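Local coordinates for protein aspartate aminotransferase, cytoplasmic (Schizosaccharomyces pombe 972h-, PDB 6JPK) that catalyses the reversible, pyridoxal-phosphate-dependent transfer of an amino group from L-aspartate to 2-oxoglutarate, giving oxaloacetate and L-glutamate, as a homodimer, at residues S325-M330 and I384-L389; P156-K161 and T193-T198; V249-A254 and C266-A271; E69-A74 and S102-S107. The protein carries 1 engineered substitution. All coordinates share one frame; numbering follows the deposited sequence. Where two conformers were deposited one is given.

Contacts 3 and 4 are neighbours in the large mixed sheet, where the strand of C266-A271 is flanked by those of V249-A254 and S102-S107. Their centres lie about 12 Å apart; M103 N meets M267 O at 2.8 Å. Both touch one bound phosphate, probably from the crystallisation liquor, in a place consistent with that of the cofactor phosphate in this family. Contact 2 reaches the far part of the same sheet, its centre about 24 Å from that of contact 3. Contact 1 stands apart from the sheet, the side chain of its A387 about 7 Å from that of G38 and 8 Å from that of K255, which probably bind aspartate and cofactor respectively.

Contact 1. Residues S325-M330 and I384-L389; sequences SRIIEM and ISMAGL
R326 reaches across to L389 with its guanidinium group, and NH1 and NH2 both close on a single atom, the backbone O. The NH1 bond is 2.9 Å to L389 O and lies on a carbonyl lone pair; NH2, 3.1 Å from L389 O, comes in nearly along the C=O axis and makes the more bent bond. L389 O lies within 1° of the guanidinium plane, held end-on at the edge of the flat group. With CG anti to the backbone N (chi1 -159°), the chain runs out from the helix, and a bend at chi3 (78°) turns its head back to the loop. A leucine in place of R326 would probably leave L389 O without these two donors and the loop less firmly tied to the helix.

Helix 310-340 packs here against the 3-10 turn that follows short strand 383-385, close to the active site of this aminotransferase: the A387 side chain is about 7 Å from that of G38, which probably binds aspartate. That turn starts with an ST turn, S385 OG accepting from A387 N at 3.3 Å. Next to the polar grip the contact is apolar. I327 and M386 cross obliquely, I327 CG2 lying 3.8 Å from M386 CB, while I327 CD1 faces the backbone at A387. M386, bent at chi2 and chi3, curls its methyl CE to 3.8 Å from M330 CB, a fit for which a flexible thioether is well suited. M330 lays CG 3.5 Å from L389 O. R326 also makes weak bonds to R41 O and Y40 OH.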
loop_
_atom_site.group_PDB
_atom_site.type_symbol
_atom_site.label_atom_id
_atom_site.label_comp_id
_atom_site.label_asym_id
_atom_site.label_seq_id
_atom_site.Cartn_x
_atom_site.Cartn_y
_atom_site.Cartn_z
ATOM N N SER A 325 10.083 -25.258 13.884
ATOM C CA SER A 325 10.561 -26.621 14.085
ATOM C C SER A 325 10.627 -27.398 12.777
ATOM O O SER A 325 11.551 -28.192 12.579
ATOM C CB SER A 325 9.674 -27.354 15.088
ATOM O OG SER A 325 9.806 -26.735 16.353
ATOM N N ARG A 326 9.653 -27.216 11.882
ATOM C CA ARG A 326 9.714 -27.959 10.621
ATOM C C ARG A 326 10.922 -27.536 9.782
ATOM O O ARG A 326 11.574 -28.381 9.150
ATOM C CB ARG A 326 8.429 -27.777 9.814
ATOM C CG ARG A 326 8.221 -28.905 8.778
ATOM C CD ARG A 326 7.081 -28.636 7.797
ATOM N NE ARG A 326 7.446 -27.692 6.743
ATOM C CZ ARG A 326 8.252 -27.971 5.712
ATOM N NH1 ARG A 326 8.807 -29.175 5.598
ATOM N NH2 ARG A 326 8.523 -27.038 4.802
ATOM N N ILE A 327 11.215 -26.236 9.735
ATOM C CA ILE A 327 12.385 -25.760 8.993
ATOM C C ILE A 327 13.655 -26.326 9.612
ATOM O O ILE A 327 14.534 -26.842 8.913
ATOM C CB ILE A 327 12.416 -24.222 8.949
ATOM C CG1 ILE A 327 11.182 -23.660 8.229
ATOM C CG2 ILE A 327 13.721 -23.703 8.316
ATOM C CD1 ILE A 327 11.040 -24.117 6.788
ATOM N N ILE A 328 13.764 -26.249 10.942
ATOM C CA ILE A 328 14.926 -26.812 11.624
ATOM C C ILE A 328 15.070 -28.296 11.303
ATOM O O ILE A 328 16.182 -28.788 11.072
ATOM C CB ILE A 328 14.826 -26.560 13.138
ATOM C CG1 ILE A 328 15.152 -25.085 13.444
ATOM C CG2 ILE A 328 15.735 -27.523 13.906
ATOM C CD1 ILE A 328 14.761 -24.642 14.849
ATOM N N GLU A 329 13.952 -29.023 11.247
ATOM C CA GLU A 329 14.025 -30.454 10.963
ATOM C C GLU A 329 14.488 -30.712 9.531
ATOM O O GLU A 329 15.249 -31.655 9.282
ATOM C CB GLU A 329 12.668 -31.119 11.237
ATOM C CG GLU A 329 12.576 -32.590 10.819
ATOM C CD GLU A 329 13.537 -33.498 11.580
ATOM O OE1 GLU A 329 14.033 -33.095 12.658
ATOM O OE2 GLU A 329 13.798 -34.629 11.101
ATOM N N MET A 330 14.047 -29.886 8.576
ATOM C CA MET A 330 14.515 -30.040 7.202
ATOM C C MET A 330 15.996 -29.689 7.081
ATOM O O MET A 330 16.723 -30.328 6.316
ATOM C CB MET A 330 13.672 -29.183 6.254
ATOM C CG MET A 330 12.251 -29.732 5.993
ATOM S SD MET A 330 12.253 -31.420 5.331
ATOM C CE MET A 330 11.903 -32.428 6.777
ATOM N N ILE A 384 18.726 -21.301 -1.292
ATOM C CA ILE A 384 17.510 -22.102 -1.350
ATOM C C ILE A 384 16.529 -21.632 -0.285
ATOM O O ILE A 384 16.897 -21.084 0.760
ATOM C CB ILE A 384 17.764 -23.613 -1.187
ATOM C CG1 ILE A 384 18.378 -23.922 0.180
ATOM C CG2 ILE A 384 18.647 -24.131 -2.339
ATOM C CD1 ILE A 384 18.386 -25.427 0.504
ATOM N N SER A 385 15.260 -21.866 -0.561
ATOM C CA SER A 385 14.225 -21.726 0.451
ATOM C C SER A 385 14.001 -23.079 1.114
ATOM O O SER A 385 13.661 -24.064 0.440
ATOM C CB SER A 385 12.936 -21.208 -0.169
ATOM O OG SER A 385 11.883 -21.334 0.755
ATOM N N MET A 386 14.211 -23.133 2.429
ATOM C CA MET A 386 13.988 -24.382 3.143
ATOM C C MET A 386 12.518 -24.783 3.134
ATOM O O MET A 386 12.211 -25.961 3.348
ATOM C CB MET A 386 14.485 -24.275 4.589
ATOM C CG MET A 386 15.988 -24.046 4.750
ATOM S SD MET A 386 17.002 -25.391 4.088
ATOM C CE MET A 386 16.277 -26.799 4.930
ATOM N N ALA A 387 11.605 -23.839 2.877
ATOM C CA ALA A 387 10.181 -24.167 2.914
ATOM C C ALA A 387 9.795 -25.122 1.797
ATOM O O ALA A 387 8.809 -25.857 1.932
ATOM C CB ALA A 387 9.331 -22.893 2.832
ATOM N N GLY A 388 10.554 -25.127 0.693
ATOM C CA GLY A 388 10.268 -26.044 -0.395
ATOM C C GLY A 388 10.615 -27.483 -0.080
ATOM O O GLY A 388 10.124 -28.393 -0.761
ATOM N N LEU A 389 11.444 -27.706 0.941
ATOM C CA LEU A 389 11.872 -29.036 1.336
ATOM C C LEU A 389 10.859 -29.652 2.294
ATOM O O LEU A 389 10.342 -28.978 3.195
ATOM C CB LEU A 389 13.250 -28.991 2.000
ATOM C CG LEU A 389 14.501 -29.300 1.161
ATOM C CD1 LEU A 389 14.520 -28.492 -0.101
ATOM C CD2 LEU A 389 15.744 -29.018 1.972
#

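Contact 2. Residues P156-K161 and T193-T198; sequences PYWDAK and TGIDPT
Y157 sends its ring from the break in strand 152-159 onto the loop that carries the Asn-Pro-Thr-Gly sequence characteristic of this aminotransferase family. From CB, the ring leaves anti to the backbone N (chi1 -160°), which carries it to the loop. CD1 is the first atom to meet it, 4.0 Å from T193 OG1. CE1 follows, 3.1 Å from I195 O, with T193 OG1 and I195 CG2 also in contact on the same side. CZ comes 3.3 Å from I195 O, and OH then donates to that same I195 O at 2.7 Å, on a lone pair and in the carbonyl plane. The hydroxyl also touches P197 CD at 3.4 Å. A tyrosine suits the place because its ring edge packs on the loop while its hydroxyl binds a backbone carbonyl.

The loop is shaped by an ST turn: T193 OG1 accepts from I195 N and is hydrogen-bonded to H190 as well, whose ring stacks on that of Y157. G194 has a positive phi that would jam a CB against the preceding carbonyl. Beside Y157, W158 slides antiparallel past T193, its CE3 3.9 Å from T193 CB, and the ring edge ends with CZ3 at 4.0 Å from I195 CG2.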
loop_
_atom_site.group_PDB
_atom_site.type_symbol
_atom_site.label_atom_id
_atom_site.label_comp_id
_atom_site.label_asym_id
_atom_site.label_seq_id
_atom_site.Cartn_x
_atom_site.Cartn_y
_atom_site.Cartn_z
ATOM N N PRO A 156 30.542 -6.243 3.868
ATOM C CA PRO A 156 30.689 -7.690 3.640
ATOM C C PRO A 156 29.847 -8.485 4.628
ATOM O O PRO A 156 29.672 -8.084 5.783
ATOM C CB PRO A 156 32.190 -7.935 3.867
ATOM C CG PRO A 156 32.828 -6.601 3.676
ATOM C CD PRO A 156 31.826 -5.589 4.152
ATOM N N TYR A 157 29.308 -9.616 4.165
ATOM C CA TYR A 157 28.476 -10.424 5.052
ATOM C C TYR A 157 28.719 -11.924 4.894
ATOM O O TYR A 157 28.919 -12.632 5.884
ATOM C CB TYR A 157 26.987 -10.108 4.842
ATOM C CG TYR A 157 26.176 -10.547 6.029
ATOM C CD1 TYR A 157 25.622 -11.824 6.084
ATOM C CD2 TYR A 157 26.015 -9.709 7.127
ATOM C CE1 TYR A 157 24.908 -12.246 7.191
ATOM C CE2 TYR A 157 25.299 -10.122 8.247
ATOM C CZ TYR A 157 24.746 -11.389 8.272
ATOM O OH TYR A 157 24.033 -11.809 9.377
ATOM N N TRP A 158 28.690 -12.430 3.669
ATOM C CA TRP A 158 28.907 -13.852 3.432
ATOM C C TRP A 158 30.390 -14.101 3.187
ATOM O O TRP A 158 30.966 -13.554 2.247
ATOM C CB TRP A 158 28.076 -14.341 2.246
ATOM C CG TRP A 158 28.232 -15.822 1.908
ATOM C CD1 TRP A 158 28.774 -16.359 0.764
ATOM C CD2 TRP A 158 27.819 -16.937 2.712
ATOM N NE1 TRP A 158 28.718 -17.737 0.818
ATOM C CE2 TRP A 158 28.133 -18.112 1.998
ATOM C CE3 TRP A 158 27.196 -17.052 3.959
ATOM C CZ2 TRP A 158 27.850 -19.386 2.497
ATOM C CZ3 TRP A 158 26.920 -18.314 4.453
ATOM C CH2 TRP A 158 27.251 -19.465 3.725
ATOM N N ASP A 159 30.997 -14.926 4.033
ATOM C CA ASP A 159 32.367 -15.407 3.847
ATOM C C ASP A 159 32.260 -16.747 3.124
ATOM O O ASP A 159 31.990 -17.775 3.745
ATOM C CB ASP A 159 33.062 -15.522 5.205
ATOM C CG ASP A 159 34.456 -16.147 5.132
ATOM O OD1 ASP A 159 34.871 -16.676 4.073
ATOM O OD2 ASP A 159 35.149 -16.108 6.171
ATOM N N ALA A 160 32.461 -16.739 1.801
ATOM C CA ALA A 160 32.142 -17.923 1.003
ATOM C C ALA A 160 33.101 -19.076 1.286
ATOM O O ALA A 160 32.681 -20.241 1.345
ATOM C CB ALA A 160 32.147 -17.566 -0.486
ATOM N N LYS A 161 34.391 -18.777 1.474
ATOM C CA LYS A 161 35.362 -19.828 1.773
ATOM C C LYS A 161 35.010 -20.569 3.058
ATOM O O LYS A 161 35.100 -21.801 3.120
ATOM C CB LYS A 161 36.768 -19.235 1.880
ATOM C CG LYS A 161 37.845 -20.260 2.236
ATOM C CD LYS A 161 39.002 -20.257 1.218
ATOM C CE LYS A 161 38.528 -20.606 -0.211
ATOM N NZ LYS A 161 39.647 -20.675 -1.209
ATOM N N THR A 193 21.184 -15.310 3.380
ATOM C CA THR A 193 22.161 -16.341 3.746
ATOM C C THR A 193 21.685 -17.239 4.880
ATOM O O THR A 193 22.129 -18.388 4.978
ATOM C CB THR A 193 23.501 -15.723 4.171
ATOM O OG1 THR A 193 23.339 -15.043 5.426
ATOM C CG2 THR A 193 24.014 -14.769 3.108
ATOM N N GLY A 194 20.844 -16.721 5.773
ATOM C CA GLY A 194 20.440 -17.448 6.949
ATOM C C GLY A 194 21.389 -17.376 8.127
ATOM O O GLY A 194 21.025 -17.846 9.213
ATOM N N ILE A 195 22.592 -16.820 7.971
ATOM C CA ILE A 195 23.572 -16.817 9.054
ATOM C C ILE A 195 23.550 -15.446 9.716
ATOM O O ILE A 195 23.627 -14.414 9.035
ATOM C CB ILE A 195 24.983 -17.219 8.563
ATOM C CG1 ILE A 195 25.925 -17.470 9.754
ATOM C CG2 ILE A 195 25.607 -16.204 7.568
ATOM C CD1 ILE A 195 25.551 -18.683 10.586
ATOM N N ASP A 196 23.399 -15.440 11.063
ATOM C CA ASP A 196 23.322 -14.284 11.948
ATOM C C ASP A 196 24.593 -14.125 12.776
ATOM O O ASP A 196 25.271 -15.110 13.087
ATOM C CB ASP A 196 22.138 -14.404 12.916
ATOM C CG ASP A 196 20.810 -14.472 12.203
ATOM O OD1 ASP A 196 20.778 -14.123 11.001
ATOM O OD2 ASP A 196 19.802 -14.868 12.841
ATOM N N PRO A 197 24.930 -12.898 13.175
ATOM C CA PRO A 197 26.017 -12.720 14.143
ATOM C C PRO A 197 25.643 -13.374 15.462
ATOM O O PRO A 197 24.470 -13.412 15.839
ATOM C CB PRO A 197 26.124 -11.191 14.301
ATOM C CG PRO A 197 25.359 -10.607 13.135
ATOM C CD PRO A 197 24.309 -11.623 12.776
ATOM N N THR A 198 26.651 -13.883 16.170
ATOM C CA THR A 198 26.442 -14.267 17.563
ATOM C C THR A 198 26.167 -13.034 18.418
ATOM O O THR A 198 26.450 -11.894 18.023
ATOM C CB THR A 198 27.669 -14.971 18.137
ATOM O OG1 THR A 198 28.759 -14.047 18.185
ATOM C CG2 THR A 198 28.058 -16.143 17.288
#

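Contact 3. Residues V249-A254 and C266-A271; sequences VCQSFA and CMHYVA. With PO4 (phosphate ion), chain C.
V249 and H268 form a hydrogen-bonded antiparallel pair, V249 N giving to H268 O at 2.8 Å and H268 N to V249 O at the same length. Q251 and C266 repeat the pattern, Q251 N to C266 O and C266 N to Q251 O; between them C250 and M267 make a non-hydrogen-bonded pair. The strands run at 154° to each other as the two arms of a beta hairpin.

A side-chain bond reinforces the backbone. H268 NE2 donates to Q251 OE1 at 2.8 Å and almost straight (167°); the oxygen sits at the edge of the imidazole, close to its plane, while the donor is tilted out of the amide plane. Q251 is extended beyond CG, long enough to cross to the histidine, and its NE2 goes to A83 O. Since S102 holds the other ring nitrogen, the ring is fixed in rotation. A phenylalanine in place of H268 would probably leave both Q251 OE1 and S102 OG without their partner in this buried sheet.

Apolar contact is lighter: C250 SG lies 4.3 Å from M267 CG on the other face from V249 and H268. At the strand's end, S252 OG accepts from A254 N at 3.0 Å, an ST turn, and donates to O2 of a bound phosphate, probably from the crystallisation liquor, at 2.6 Å; A254 directly precedes K255, the probable cofactor attachment site.

Helix 77-87 covers V249, Q251 and H268, with L87 touching all three, whereas helix 107-127 packs on C250 and M267; strand 215-220 continues the sheet beyond V249-S252, and strand 100-106 flanks C266-V270 on the opposite side.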
loop_
_atom_site.group_PDB
_atom_site.type_symbol
_atom_site.label_atom_id
_atom_site.label_comp_id
_atom_site.label_asym_id
_atom_site.label_seq_id
_atom_site.Cartn_x
_atom_site.Cartn_y
_atom_site.Cartn_z
ATOM N N VAL A 249 12.920 0.934 13.044
ATOM C CA VAL A 249 12.618 -0.489 12.904
ATOM C C VAL A 249 11.553 -0.661 11.830
ATOM O O VAL A 249 10.517 0.013 11.870
ATOM C CB VAL A 249 12.136 -1.116 14.228
ATOM C CG1 VAL A 249 11.895 -2.615 14.039
ATOM C CG2 VAL A 249 13.124 -0.856 15.365
ATOM N N CYS A 250 11.791 -1.574 10.886
ATOM C CA CYS A 250 10.805 -1.946 9.873
ATOM C C CYS A 250 10.370 -3.388 10.117
ATOM O O CYS A 250 11.188 -4.308 10.033
ATOM C CB CYS A 250 11.372 -1.788 8.463
ATOM S SG CYS A 250 12.048 -0.148 8.148
ATOM N N GLN A 251 9.080 -3.580 10.393
ATOM C CA GLN A 251 8.550 -4.827 10.931
ATOM C C GLN A 251 7.516 -5.392 9.975
ATOM O O GLN A 251 6.649 -4.659 9.494
ATOM C CB GLN A 251 7.928 -4.585 12.306
ATOM C CG GLN A 251 7.168 -5.738 12.929
ATOM C CD GLN A 251 6.466 -5.289 14.214
ATOM O OE1 GLN A 251 6.021 -4.141 14.305
ATOM N NE2 GLN A 251 6.405 -6.165 15.215
ATOM N N SER A 252 7.616 -6.685 9.692
ATOM C CA SER A 252 6.667 -7.377 8.835
ATOM C C SER A 252 6.018 -8.519 9.603
ATOM O O SER A 252 6.688 -9.226 10.364
ATOM C CB SER A 252 7.359 -7.934 7.572
ATOM O OG SER A 252 6.490 -8.772 6.834
ATOM N N PHE A 253 4.715 -8.706 9.386
ATOM C CA PHE A 253 4.010 -9.880 9.877
ATOM C C PHE A 253 3.708 -10.864 8.754
ATOM O O PHE A 253 2.915 -11.793 8.948
ATOM C CB PHE A 253 2.720 -9.474 10.600
ATOM C CG PHE A 253 2.969 -8.723 11.877
ATOM C CD1 PHE A 253 3.148 -7.347 11.864
ATOM C CD2 PHE A 253 3.055 -9.393 13.082
ATOM C CE1 PHE A 253 3.391 -6.645 13.038
ATOM C CE2 PHE A 253 3.300 -8.701 14.251
ATOM C CZ PHE A 253 3.473 -7.325 14.228
ATOM N N ALA A 254 4.333 -10.671 7.588
ATOM C CA ALA A 254 4.055 -11.516 6.432
ATOM C C ALA A 254 4.355 -12.980 6.733
ATOM O O ALA A 254 3.545 -13.865 6.436
ATOM C CB ALA A 254 4.871 -11.036 5.228
ATOM N N CYS A 266 4.626 -2.657 10.033
ATOM C CA CYS A 266 4.673 -1.430 10.811
ATOM C C CYS A 266 6.079 -0.852 10.766
ATOM O O CYS A 266 7.057 -1.598 10.871
ATOM C CB CYS A 266 4.252 -1.697 12.262
ATOM S SG CYS A 266 3.695 -0.216 13.120
ATOM N N MET A 267 6.183 0.468 10.587
ATOM C CA MET A 267 7.457 1.163 10.735
ATOM C C MET A 267 7.472 1.848 12.092
ATOM O O MET A 267 6.464 2.425 12.513
ATOM C CB MET A 267 7.680 2.203 9.623
ATOM C CG MET A 267 9.130 2.717 9.516
ATOM S SD MET A 267 9.320 4.529 9.614
ATOM C CE MET A 267 9.093 4.832 11.350
ATOM N N HIS A 268 8.613 1.782 12.780
ATOM C CA HIS A 268 8.752 2.404 14.094
ATOM C C HIS A 268 9.988 3.289 14.115
ATOM O O HIS A 268 11.051 2.889 13.632
ATOM C CB HIS A 268 8.884 1.373 15.230
ATOM C CG HIS A 268 7.831 0.308 15.214
ATOM N ND1 HIS A 268 6.641 0.429 15.899
ATOM C CD2 HIS A 268 7.797 -0.904 14.608
ATOM C CE1 HIS A 268 5.912 -0.656 15.703
ATOM N NE2 HIS A 268 6.593 -1.482 14.927
ATOM N N TYR A 269 9.835 4.485 14.676
ATOM C CA TYR A 269 10.953 5.333 15.073
ATOM C C TYR A 269 10.976 5.372 16.589
ATOM O O TYR A 269 9.974 5.740 17.220
ATOM C CB TYR A 269 10.830 6.740 14.491
ATOM C CG TYR A 269 11.809 7.750 15.069
ATOM C CD1 TYR A 269 13.170 7.678 14.786
ATOM C CD2 TYR A 269 11.365 8.779 15.891
ATOM C CE1 TYR A 269 14.063 8.608 15.312
ATOM C CE2 TYR A 269 12.243 9.709 16.429
ATOM C CZ TYR A 269 13.595 9.623 16.136
ATOM O OH TYR A 269 14.473 10.555 16.658
ATOM N N VAL A 270 12.098 4.965 17.168
ATOM C CA VAL A 270 12.260 4.883 18.615
ATOM C C VAL A 270 12.972 6.158 19.043
ATOM O O VAL A 270 14.202 6.248 18.972
ATOM C CB VAL A 270 13.038 3.633 19.036
ATOM C CG1 VAL A 270 13.130 3.560 20.569
ATOM C CG2 VAL A 270 12.388 2.371 18.459
ATOM N N ALA A 271 12.194 7.143 19.496
ATOM C CA ALA A 271 12.725 8.455 19.823
ATOM C C ALA A 271 13.388 8.458 21.197
ATOM O O ALA A 271 13.151 7.584 22.039
ATOM C CB ALA A 271 11.613 9.505 19.786
HETATM P P PO4 C . 7.006 -7.925 2.997
HETATM O O1 PO4 C . 6.950 -6.637 2.201
HETATM O O2 PO4 C . 6.514 -7.724 4.412
HETATM O O3 PO4 C . 6.148 -8.947 2.278
HETATM O O4 PO4 C . 8.412 -8.467 3.088
#

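Contact 4. Residues E69-A74 and S102-S107; sequences EYLPIA and SMQSVS. With PO4 (phosphate ion), chain C; PO4 (phosphate ion), chain E.
L71 lays its CD1 against the end of the Q104 amide, 3.7 Å from Q104 OE1 and 3.8 Å from Q104 NE2, the two side chains crossing at about a right angle. Q104 reaches out because its CG is anti to the backbone N (chi1 178°) and the chain stays extended. A glutamine fits here, its length bringing the amide to the loop, where OE1 accepts from L76 N while the methyl of L71 packs against the amide end.

The backbone tie is one bond, Q104 N to A74 O at 2.8 Å, with the donor tilted 33° from the carbonyl plane. Alanine suits position 74, since its short CB rests 3.7 Å from M103 SD and 4.0 Å from S102 O. M103, bent at chi2 and chi3, brings its sulfur round to that methyl.

Both segments reach phosphates, probably from the crystallisation liquor, in positions consistent with this family's cofactor-phosphate pocket. Y70 OH donates at 2.5 Å to O3 of one held by S107, G108 and T109 of the second subunit. S107 OG bonds, at a very short 2.4 Å, to O2 of the equivalent phosphate at this subunit's own site.

Loop 69-74 leads into helix 77-87 and lies against strand 100-106, the outermost strand of the sheet within this chain; F79 and T80 of that helix pack on Q104, while helix 274-289 lies along M103 and I73 and its Q288 bonds to both I73 O and Q104 O.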
loop_
_atom_site.group_PDB
_atom_site.type_symbol
_atom_site.label_atom_id
_atom_site.label_comp_id
_atom_site.label_asym_id
_atom_site.label_seq_id
_atom_site.Cartn_x
_atom_site.Cartn_y
_atom_site.Cartn_z
ATOM N N GLU A 69 -14.463 0.431 7.127
ATOM C CA GLU A 69 -14.238 1.875 7.139
ATOM C C GLU A 69 -12.743 2.195 7.149
ATOM O O GLU A 69 -11.905 1.362 7.509
ATOM C CB GLU A 69 -14.916 2.523 8.357
ATOM C CG GLU A 69 -16.441 2.361 8.401
ATOM C CD GLU A 69 -17.133 2.979 7.185
ATOM O OE1 GLU A 69 -16.973 4.202 6.977
ATOM O OE2 GLU A 69 -17.825 2.244 6.432
ATOM N N TYR A 70 -12.420 3.422 6.726
ATOM C CA TYR A 70 -11.032 3.872 6.703
ATOM C C TYR A 70 -10.407 3.771 8.089
ATOM O O TYR A 70 -11.046 4.075 9.100
ATOM C CB TYR A 70 -10.941 5.331 6.241
ATOM C CG TYR A 70 -11.166 5.602 4.762
ATOM C CD1 TYR A 70 -10.444 4.929 3.778
ATOM C CD2 TYR A 70 -12.104 6.557 4.355
ATOM C CE1 TYR A 70 -10.661 5.198 2.408
ATOM C CE2 TYR A 70 -12.317 6.836 3.009
ATOM C CZ TYR A 70 -11.596 6.164 2.043
ATOM O OH TYR A 70 -11.845 6.463 0.717
ATOM N N LEU A 71 -9.139 3.380 8.127
ATOM C CA LEU A 71 -8.323 3.523 9.321
ATOM C C LEU A 71 -7.749 4.934 9.420
ATOM O O LEU A 71 -7.664 5.651 8.417
ATOM C CB LEU A 71 -7.170 2.529 9.295
ATOM C CG LEU A 71 -7.573 1.057 9.282
ATOM C CD1 LEU A 71 -6.319 0.195 9.342
ATOM C CD2 LEU A 71 -8.514 0.757 10.454
ATOM N N PRO A 72 -7.327 5.354 10.630
ATOM C CA PRO A 72 -6.470 6.541 10.733
ATOM C C PRO A 72 -5.245 6.442 9.832
ATOM O O PRO A 72 -4.843 5.358 9.386
ATOM C CB PRO A 72 -6.077 6.564 12.216
ATOM C CG PRO A 72 -7.223 5.923 12.896
ATOM C CD PRO A 72 -7.728 4.853 11.958
ATOM N N ILE A 73 -4.641 7.590 9.555
ATOM C CA ILE A 73 -3.553 7.628 8.586
ATOM C C ILE A 73 -2.398 6.737 9.034
ATOM O O ILE A 73 -1.766 6.050 8.217
ATOM C CB ILE A 73 -3.107 9.085 8.356
ATOM C CG1 ILE A 73 -2.000 9.142 7.315
ATOM C CG2 ILE A 73 -2.641 9.725 9.652
ATOM C CD1 ILE A 73 -2.033 10.432 6.587
ATOM N N ALA A 74 -2.114 6.719 10.333
ATOM C CA ALA A 74 -1.038 5.905 10.880
ATOM C C ALA A 74 -1.465 4.459 11.141
ATOM O O ALA A 74 -0.626 3.636 11.532
ATOM C CB ALA A 74 -0.508 6.546 12.169
ATOM N N SER A 102 4.865 4.923 15.585
ATOM C CA SER A 102 4.547 3.689 14.869
ATOM C C SER A 102 3.569 3.997 13.748
ATOM O O SER A 102 2.541 4.642 13.974
ATOM C CB SER A 102 3.955 2.630 15.805
ATOM O OG SER A 102 4.860 2.316 16.862
ATOM N N MET A 103 3.889 3.536 12.542
ATOM C CA MET A 103 3.050 3.748 11.373
ATOM C C MET A 103 2.764 2.393 10.745
ATOM O O MET A 103 3.680 1.738 10.227
ATOM C CB MET A 103 3.737 4.672 10.372
ATOM C CG MET A 103 3.956 6.081 10.904
ATOM S SD MET A 103 2.607 7.159 10.368
ATOM C CE MET A 103 2.667 6.763 8.603
ATOM N N GLN A 104 1.504 1.972 10.792
ATOM C CA GLN A 104 1.109 0.776 10.058
ATOM C C GLN A 104 1.428 0.988 8.586
ATOM O O GLN A 104 1.164 2.058 8.028
ATOM C CB GLN A 104 -0.374 0.485 10.262
ATOM C CG GLN A 104 -0.888 -0.726 9.495
ATOM C CD GLN A 104 -2.380 -0.914 9.669
ATOM O OE1 GLN A 104 -2.973 -0.469 10.671
ATOM N NE2 GLN A 104 -3.000 -1.581 8.698
ATOM N N SER A 105 2.032 -0.017 7.969
ATOM C CA SER A 105 2.569 0.090 6.622
ATOM C C SER A 105 2.064 -1.066 5.768
ATOM O O SER A 105 1.499 -2.047 6.269
ATOM C CB SER A 105 4.105 0.090 6.645
ATOM O OG SER A 105 4.591 -1.079 7.288
ATOM N N VAL A 106 2.291 -0.947 4.464
ATOM C CA VAL A 106 1.976 -2.023 3.534
ATOM C C VAL A 106 3.087 -3.054 3.686
ATOM O O VAL A 106 4.007 -3.127 2.858
ATOM C CB VAL A 106 1.864 -1.510 2.087
ATOM C CG1 VAL A 106 1.429 -2.631 1.145
ATOM C CG2 VAL A 106 0.882 -0.342 2.010
ATOM N N SER A 107 3.017 -3.821 4.776
ATOM C CA SER A 107 3.972 -4.860 5.149
ATOM C C SER A 107 5.386 -4.316 5.323
ATOM O O SER A 107 5.580 -3.102 5.485
ATOM C CB SER A 107 3.960 -5.997 4.124
ATOM O OG SER A 107 4.204 -7.257 4.751
HETATM P P PO4 C . 7.006 -7.925 2.997
HETATM O O1 PO4 C . 6.950 -6.637 2.201
HETATM O O2 PO4 C . 6.514 -7.724 4.412
HETATM O O3 PO4 C . 6.148 -8.947 2.278
HETATM O O4 PO4 C . 8.412 -8.467 3.088
HETATM P P PO4 E . -9.169 6.178 -1.878
HETATM O O1 PO4 E . -9.739 7.524 -2.287
HETATM O O2 PO4 E . -9.553 5.108 -2.887
HETATM O O3 PO4 E . -9.739 5.801 -0.546
HETATM O O4 PO4 E . -7.653 6.255 -1.801
#